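Alkaline phosphatase (Antarctic bacterium, PDB 2W5V) probably hydrolyses phosphate monoesters as a cold-adapted alkaline phosphatase, using two zinc ions, a magnesium ion and a phosphoserine intermediate. Local coordinates at residues T53-S58 against F307-K312; G282-F287 against T294-T299. The protein carries 1 engineered substitution. One frame throughout, in Å; residues are numbered along the deposited sequence.

Contact 1: T53-S58 against F307-K312. Unlike the reference sequence in segment 53-58: S58 (reference Glu).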
ATOM      1  N   THR B  53      -1.046 -11.345  -6.586  1.00 15.44           N
ATOM      2  CA  THR B  53      -0.184 -12.516  -6.408  1.00 18.97           C
ATOM      3  C   THR B  53      -0.594 -13.360  -5.202  1.00 25.32           C
ATOM      4  O   THR B  53      -0.212 -14.526  -5.098  1.00 27.13           O
ATOM      5  CB  THR B  53       1.311 -12.142  -6.278  1.00 19.46           C
ATOM      6  OG1 THR B  53       1.536 -11.411  -5.060  1.00 19.33           O
ATOM      7  CG2 THR B  53       1.755 -11.287  -7.452  1.00 21.07           C
ATOM      8  N   PHE B  54      -1.366 -12.771  -4.290  1.00 22.13           N
ATOM      9  CA  PHE B  54      -1.836 -13.481  -3.103  1.00 23.41           C
ATOM     10  C   PHE B  54      -3.103 -14.277  -3.391  1.00 27.22           C
ATOM     11  O   PHE B  54      -3.571 -15.031  -2.535  1.00 28.24           O
ATOM     12  CB  PHE B  54      -2.084 -12.507  -1.940  1.00 14.48           C
ATOM     13  CG  PHE B  54      -0.820 -11.950  -1.339  1.00 20.92           C
ATOM     14  CD1 PHE B  54      -0.111 -10.954  -1.982  1.00 17.85           C
ATOM     15  CD2 PHE B  54      -0.333 -12.439  -0.138  1.00 23.05           C
ATOM     16  CE1 PHE B  54       1.060 -10.447  -1.438  1.00 18.67           C
ATOM     17  CE2 PHE B  54       0.839 -11.934   0.409  1.00 20.44           C
ATOM     18  CZ  PHE B  54       1.531 -10.939  -0.241  1.00 20.37           C
ATOM     19  N   TYR B  55      -3.656 -14.107  -4.591  1.00 20.67           N
ATOM     20  CA  TYR B  55      -4.900 -14.787  -4.966  1.00 19.92           C
ATOM     21  C   TYR B  55      -4.805 -15.569  -6.268  1.00 28.43           C
ATOM     22  O   TYR B  55      -5.551 -16.535  -6.483  1.00 23.42           O
ATOM     23  CB  TYR B  55      -6.042 -13.779  -5.082  1.00 18.30           C
ATOM     24  CG  TYR B  55      -6.404 -13.125  -3.771  1.00 19.54           C
ATOM     25  CD1 TYR B  55      -5.791 -11.946  -3.376  1.00 18.36           C
ATOM     26  CD2 TYR B  55      -7.345 -13.694  -2.920  1.00 24.95           C
ATOM     27  CE1 TYR B  55      -6.103 -11.337  -2.184  1.00 21.55           C
ATOM     28  CE2 TYR B  55      -7.668 -13.091  -1.707  1.00 24.99           C
ATOM     29  CZ  TYR B  55      -7.037 -11.910  -1.347  1.00 24.97           C
ATOM     30  OH  TYR B  55      -7.333 -11.287  -0.154  1.00 23.76           O
ATOM     31  N   PHE B  56      -3.910 -15.145  -7.150  1.00 21.44           N
ATOM     32  CA  PHE B  56      -3.845 -15.729  -8.487  1.00 20.91           C
ATOM     33  C   PHE B  56      -2.500 -16.366  -8.806  1.00 24.66           C
ATOM     34  O   PHE B  56      -2.181 -16.607  -9.964  1.00 27.94           O
ATOM     35  CB  PHE B  56      -4.202 -14.676  -9.537  1.00 22.22           C
ATOM     36  CG  PHE B  56      -5.619 -14.205  -9.448  1.00 23.45           C
ATOM     37  CD1 PHE B  56      -5.932 -13.022  -8.812  1.00 17.93           C
ATOM     38  CD2 PHE B  56      -6.645 -14.963  -9.990  1.00 29.35           C
ATOM     39  CE1 PHE B  56      -7.240 -12.590  -8.726  1.00 24.05           C
ATOM     40  CE2 PHE B  56      -7.953 -14.536  -9.904  1.00 37.35           C
ATOM     41  CZ  PHE B  56      -8.251 -13.346  -9.268  1.00 27.04           C
ATOM     42  N   LYS B  57      -1.713 -16.640  -7.776  1.00 27.89           N
ATOM     43  CA  LYS B  57      -0.454 -17.334  -7.970  1.00 29.71           C
ATOM     44  C   LYS B  57      -0.439 -18.620  -7.159  1.00 34.61           C
ATOM     45  O   LYS B  57      -0.942 -18.658  -6.039  1.00 30.22           O
ATOM     46  CB  LYS B  57       0.723 -16.451  -7.555  1.00 20.48           C
ATOM     47  CG  LYS B  57       2.055 -17.009  -8.005  1.00 30.52           C
ATOM     48  CD  LYS B  57       3.218 -16.103  -7.656  1.00 28.41           C
ATOM     49  CE  LYS B  57       4.468 -16.575  -8.393  1.00 38.43           C
ATOM     50  NZ  LYS B  57       5.718 -15.936  -7.896  1.00 40.70           N
ATOM     51  N   SER B  58       0.133 -19.677  -7.724  1.00 37.61           N
ATOM     52  CA  SER B  58       0.335 -20.908  -6.974  1.00 42.27           C
ATOM     53  C   SER B  58       1.427 -20.683  -5.927  1.00 45.28           C
ATOM     54  O   SER B  58       2.505 -20.174  -6.236  1.00 46.97           O
ATOM     55  CB  SER B  58       0.719 -22.049  -7.916  1.00 49.09           C
ATOM     56  OG  SER B  58       1.203 -23.166  -7.195  1.00 59.68           O
ATOM     57  N   PHE B 307      -6.576  -0.935 -11.375  1.00 16.39           N
ATOM     58  CA  PHE B 307      -6.812  -2.363 -11.147  1.00 16.48           C
ATOM     59  C   PHE B 307      -7.392  -2.581  -9.746  1.00 21.82           C
ATOM     60  O   PHE B 307      -6.884  -2.047  -8.756  1.00 14.55           O
ATOM     61  CB  PHE B 307      -5.490  -3.128 -11.336  1.00 21.29           C
ATOM     62  CG  PHE B 307      -5.581  -4.623 -11.123  1.00 15.74           C
ATOM     63  CD1 PHE B 307      -6.122  -5.462 -12.102  1.00 12.68           C
ATOM     64  CD2 PHE B 307      -5.067  -5.196  -9.969  1.00 22.81           C
ATOM     65  CE1 PHE B 307      -6.173  -6.835 -11.915  1.00 17.02           C
ATOM     66  CE2 PHE B 307      -5.121  -6.572  -9.764  1.00 21.72           C
ATOM     67  CZ  PHE B 307      -5.671  -7.396 -10.740  1.00 20.22           C
ATOM     68  N   THR B 308      -8.464  -3.365  -9.669  1.00 16.44           N
ATOM     69  CA  THR B 308      -9.183  -3.562  -8.417  1.00 16.18           C
ATOM     70  C   THR B 308      -9.616  -5.024  -8.258  1.00 21.49           C
ATOM     71  O   THR B 308     -10.135  -5.633  -9.199  1.00 18.78           O
ATOM     72  CB  THR B 308     -10.399  -2.635  -8.362  1.00 19.84           C
ATOM     73  OG1 THR B 308      -9.946  -1.277  -8.405  1.00 21.56           O
ATOM     74  CG2 THR B 308     -11.206  -2.857  -7.094  1.00 21.87           C
ATOM     75  N   LEU B 309      -9.385  -5.584  -7.073  1.00 15.90           N
ATOM     76  CA  LEU B 309      -9.767  -6.969  -6.782  1.00 17.79           C
ATOM     77  C   LEU B 309     -11.216  -7.013  -6.274  1.00 17.26           C
ATOM     78  O   LEU B 309     -11.486  -7.374  -5.123  1.00 18.90           O
ATOM     79  CB  LEU B 309      -8.803  -7.600  -5.766  1.00 18.11           C
ATOM     80  CG  LEU B 309      -7.362  -7.723  -6.275  1.00 23.13           C
ATOM     81  CD1 LEU B 309      -6.442  -8.261  -5.193  1.00 21.68           C
ATOM     82  CD2 LEU B 309      -7.317  -8.615  -7.508  1.00 23.49           C
ATOM     83  N   ALA B 310     -12.136  -6.635  -7.153  1.00 15.75           N
ATOM     84  CA  ALA B 310     -13.552  -6.538  -6.816  1.00 22.91           C
ATOM     85  C   ALA B 310     -14.182  -7.910  -6.661  1.00 20.41           C
ATOM     86  O   ALA B 310     -13.633  -8.918  -7.120  1.00 20.21           O
ATOM     87  CB  ALA B 310     -14.305  -5.737  -7.897  1.00 23.65           C
ATOM     88  N   ALA B 311     -15.344  -7.937  -6.022  1.00 21.82           N
ATOM     89  CA  ALA B 311     -16.132  -9.152  -5.928  1.00 19.76           C
ATOM     90  C   ALA B 311     -16.557  -9.607  -7.314  0.82 22.95           C
ATOM     91  O   ALA B 311     -16.928  -8.795  -8.165  1.00 24.03           O
ATOM     92  CB  ALA B 311     -17.353  -8.913  -5.077  0.95 16.72           C
ATOM     93  N   LYS B 312     -16.503 -10.914  -7.530  0.93 20.42           N
ATOM     94  CA  LYS B 312     -17.003 -11.522  -8.758  1.00 22.79           C
ATOM     95  C   LYS B 312     -18.463 -11.146  -8.960  1.00 33.06           C
ATOM     96  O   LYS B 312     -19.224 -11.025  -8.000  1.00 34.00           O
ATOM     97  CB  LYS B 312     -16.885 -13.045  -8.649  1.00 33.32           C
ATOM     98  CG  LYS B 312     -17.109 -13.791  -9.947  1.00 44.16           C
ATOM     99  CD  LYS B 312     -15.865 -13.748 -10.824  1.00 50.83           C
ATOM    100  CE  LYS B 312     -16.126 -14.401 -12.172  0.66 54.31           C
ATOM    101  NZ  LYS B 312     -16.749 -15.748 -12.025  1.00 56.74           N
TER
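The hydroxyl OH of Y55 is hydrogen-bonded to OG of S75 of the second subunit, and K73 of that subunit makes a cation-pi contact with the same ring. On that ring, CD1 meets L309: CD1 of the leucine lies 4.2 Å from Y55 CD1, and the two side chains approach obliquely. The other leucine methyl, CD2, goes to F56, where it sits close to the ring plane at the edge, 4.2 Å from CE1. One branched side chain thus divides its two methyls between neighbouring aromatics. L309 can do so because CG lies anti to its own carbonyl carbon (chi1 -64°), which sets one branch of the fork against each ring. Contact between the segments is modest and wholly apolar, 103 Å² in all. F56 also packs on I271 of helix 267-291 and L309 on S51 of helix 47-52; a bound magnesium ion lies about 11 Å from the F56 side chain. L309 is the centre of an inverse gamma turn, closed by a weak hydrogen bond from A310 N to T308 O, and the whole arrangement belongs to the dimer interface.

Contact 2: G282-F287 against T294-T299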
ATOM      1  N   GLY B 282      12.013 -13.510  -5.994  1.00 23.40           N
ATOM      2  CA  GLY B 282      12.519 -14.700  -5.324  1.00 23.21           C
ATOM      3  C   GLY B 282      13.966 -14.991  -5.693  1.00 24.22           C
ATOM      4  O   GLY B 282      14.773 -15.409  -4.856  1.00 20.65           O
ATOM      5  N   THR B 283      14.300 -14.769  -6.958  1.00 21.36           N
ATOM      6  CA  THR B 283      15.666 -14.967  -7.426  1.00 25.30           C
ATOM      7  C   THR B 283      16.629 -14.007  -6.728  1.00 23.37           C
ATOM      8  O   THR B 283      17.671 -14.412  -6.213  1.00 22.63           O
ATOM      9  CB  THR B 283      15.756 -14.754  -8.941  1.00 28.49           C
ATOM     10  OG1 THR B 283      14.917 -15.706  -9.601  1.00 28.56           O
ATOM     11  CG2 THR B 283      17.183 -14.912  -9.423  1.00 28.35           C
ATOM     12  N   ALA B 284      16.281 -12.727  -6.715  1.00 25.18           N
ATOM     13  CA  ALA B 284      17.138 -11.729  -6.087  1.00 22.26           C
ATOM     14  C   ALA B 284      17.301 -12.040  -4.603  1.00 28.55           C
ATOM     15  O   ALA B 284      18.412 -12.002  -4.074  1.00 25.63           O
ATOM     16  CB  ALA B 284      16.557 -10.353  -6.264  1.00 18.56           C
ATOM     17  N   LEU B 285      16.186 -12.336  -3.937  1.00 22.33           N
ATOM     18  CA  LEU B 285      16.199 -12.587  -2.496  1.00 17.08           C
ATOM     19  C   LEU B 285      16.982 -13.845  -2.143  1.00 25.53           C
ATOM     20  O   LEU B 285      17.669 -13.888  -1.125  1.00 24.06           O
ATOM     21  CB  LEU B 285      14.774 -12.675  -1.943  1.00 18.79           C
ATOM     22  CG  LEU B 285      13.998 -11.364  -1.878  1.00 17.49           C
ATOM     23  CD1 LEU B 285      12.601 -11.596  -1.306  1.00 19.81           C
ATOM     24  CD2 LEU B 285      14.765 -10.368  -1.033  1.00 22.90           C
ATOM     25  N   ALA B 286      16.877 -14.869  -2.982  1.00 24.50           N
ATOM     26  CA  ALA B 286      17.630 -16.096  -2.747  1.00 28.26           C
ATOM     27  C   ALA B 286      19.128 -15.794  -2.773  1.00 27.56           C
ATOM     28  O   ALA B 286      19.885 -16.273  -1.930  1.00 23.05           O
ATOM     29  CB  ALA B 286      17.279 -17.148  -3.777  1.00 22.94           C
ATOM     30  N   PHE B 287      19.559 -14.984  -3.731  1.00 23.37           N
ATOM     31  CA  PHE B 287      20.963 -14.588  -3.752  1.00 24.12           C
ATOM     32  C   PHE B 287      21.340 -13.758  -2.532  1.00 24.91           C
ATOM     33  O   PHE B 287      22.376 -13.992  -1.919  1.00 25.23           O
ATOM     34  CB  PHE B 287      21.317 -13.797  -5.006  1.00 22.26           C
ATOM     35  CG  PHE B 287      22.729 -13.286  -4.996  1.00 21.71           C
ATOM     36  CD1 PHE B 287      23.788 -14.150  -5.223  1.00 24.18           C
ATOM     37  CD2 PHE B 287      23.002 -11.952  -4.739  1.00 24.63           C
ATOM     38  CE1 PHE B 287      25.098 -13.691  -5.206  1.00 28.02           C
ATOM     39  CE2 PHE B 287      24.310 -11.490  -4.724  1.00 20.77           C
ATOM     40  CZ  PHE B 287      25.354 -12.360  -4.953  1.00 27.97           C
ATOM     41  N   THR B 294      24.019  -7.985   0.313  1.00 20.85           N
ATOM     42  CA  THR B 294      23.255  -7.434  -0.803  1.00 16.08           C
ATOM     43  C   THR B 294      21.925  -6.836  -0.358  1.00 19.60           C
ATOM     44  O   THR B 294      21.144  -7.474   0.360  1.00 22.80           O
ATOM     45  CB  THR B 294      22.975  -8.520  -1.867  1.00 24.68           C
ATOM     46  OG1 THR B 294      24.218  -9.039  -2.356  1.00 22.77           O
ATOM     47  CG2 THR B 294      22.165  -7.957  -3.032  1.00 24.32           C
ATOM     48  N   LEU B 295      21.675  -5.610  -0.799  1.00 19.21           N
ATOM     49  CA  LEU B 295      20.412  -4.935  -0.537  1.00 20.13           C
ATOM     50  C   LEU B 295      19.486  -5.113  -1.732  1.00 16.61           C
ATOM     51  O   LEU B 295      19.852  -4.807  -2.864  1.00 16.48           O
ATOM     52  CB  LEU B 295      20.658  -3.447  -0.287  1.00 22.75           C
ATOM     53  CG  LEU B 295      19.430  -2.538  -0.321  1.00 18.80           C
ATOM     54  CD1 LEU B 295      18.561  -2.751   0.926  1.00 18.23           C
ATOM     55  CD2 LEU B 295      19.842  -1.077  -0.460  1.00 18.54           C
ATOM     56  N   VAL B 296      18.290  -5.618  -1.481  1.00 17.02           N
ATOM     57  CA  VAL B 296      17.299  -5.772  -2.533  1.00 14.72           C
ATOM     58  C   VAL B 296      16.158  -4.801  -2.288  1.00 17.64           C
ATOM     59  O   VAL B 296      15.545  -4.811  -1.221  1.00 17.91           O
ATOM     60  CB  VAL B 296      16.727  -7.193  -2.560  1.00 19.34           C
ATOM     61  CG1 VAL B 296      15.674  -7.309  -3.645  1.00 14.61           C
ATOM     62  CG2 VAL B 296      17.840  -8.226  -2.763  1.00 16.99           C
ATOM     63  N   ILE B 297      15.885  -3.963  -3.283  1.00 12.84           N
ATOM     64  CA  ILE B 297      14.800  -2.997  -3.212  1.00 14.00           C
ATOM     65  C   ILE B 297      13.793  -3.300  -4.308  1.00 13.79           C
ATOM     66  O   ILE B 297      14.166  -3.486  -5.465  1.00 18.00           O
ATOM     67  CB  ILE B 297      15.306  -1.559  -3.429  1.00 17.13           C
ATOM     68  CG1 ILE B 297      16.375  -1.204  -2.390  1.00 17.98           C
ATOM     69  CG2 ILE B 297      14.140  -0.575  -3.376  1.00 14.54           C
ATOM     70  CD1 ILE B 297      17.316  -0.109  -2.862  1.00 17.14           C
ATOM     71  N   VAL B 298      12.521  -3.357  -3.934  1.00 13.71           N
ATOM     72  CA  VAL B 298      11.443  -3.606  -4.891  1.00 16.66           C
ATOM     73  C   VAL B 298      10.432  -2.472  -4.816  1.00 17.13           C
ATOM     74  O   VAL B 298       9.927  -2.146  -3.731  1.00 18.03           O
ATOM     75  CB  VAL B 298      10.690  -4.918  -4.586  1.00 18.01           C
ATOM     76  CG1 VAL B 298       9.512  -5.073  -5.540  1.00 18.64           C
ATOM     77  CG2 VAL B 298      11.626  -6.134  -4.685  1.00 15.94           C
ATOM     78  N   THR B 299      10.122  -1.867  -5.954  1.00 16.26           N
ATOM     79  CA  THR B 299       9.102  -0.824  -5.965  1.00 18.77           C
ATOM     80  C   THR B 299       8.512  -0.702  -7.361  1.00 14.02           C
ATOM     81  O   THR B 299       8.871  -1.471  -8.248  1.00 16.13           O
ATOM     82  CB  THR B 299       9.660   0.538  -5.485  1.00 23.27           C
ATOM     83  OG1 THR B 299       8.573   1.426  -5.192  1.00 25.72           O
ATOM     84  CG2 THR B 299      10.554   1.173  -6.543  1.00 21.28           C
TER
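F287 and T294 meet at about a right angle, the ring bringing its CE2 corner to OG1 of the threonine at 3.4 Å. The approach is oblique to the ring, and the second carbon on that side, CD2, is farther off at 4.0 Å. What takes F287 there is its first torsion: CG lies anti to the backbone N (chi1 175°), which lays the ring forward along the helix and brings CE2 to T294. T294 OG1 is not held by the ring; its hydrogen bonds go to D291 OD2 and N36 ND2, so this buried hydroxyl is satisfied from outside the two segments.

V296, one step of the strand's alternation further on, faces the helix between A284 and L285. L285 crosses it obliquely and sets CD2 against the valine branch point, 4.0 Å from CB and only slightly farther from both methyls. CG1 also meets A284 CB at 4.1 Å, while CG2 lies 4.0 Å from the carbonyl O of A284. With CG1 anti to the backbone N (chi1 179°), the two methyls spread beneath the helix. Replacing V296 by an alanine would probably take CG1 from A284 CB and both methyls from L285 CD2, leaving L285 only the CB contact and a gap under the helix.

The axes of 282-287 and 294-299 run nearly antiparallel, at 159°, with a closest approach of 8.8 Å, as expected where a helix of an alpha/beta fold turns back into a central strand. Around the contact, A284 also rests on L40 of strand 36-42 and L285 on Y347 of strand 342-347. The adhesion is therefore mainly dispersive, with shape doing the work at V296 and the one polar side-chain group among the touching residues, T294 OG1, bound to its own partners.

Overall arrangement
From the N terminus the chain leaves strand 36-42, passes through helix 47-52 and enters the loop holding 53-58; contact 1 is completed only when the chain reaches 307-312, closing a loop of 248 residues. Contact 2 falls wholly within that long excursion: 282-287 and 294-299 are separated by just six residues, so the two contacts nest without crossing. They do not touch, their centres being about 24 Å apart. Helix 267-291 relates them, since its first turns, at L270, back the region of contact 1, while its later turns carry contact 2 onto the central sheet. Contact 1, by contrast, lies out at the dimer interface.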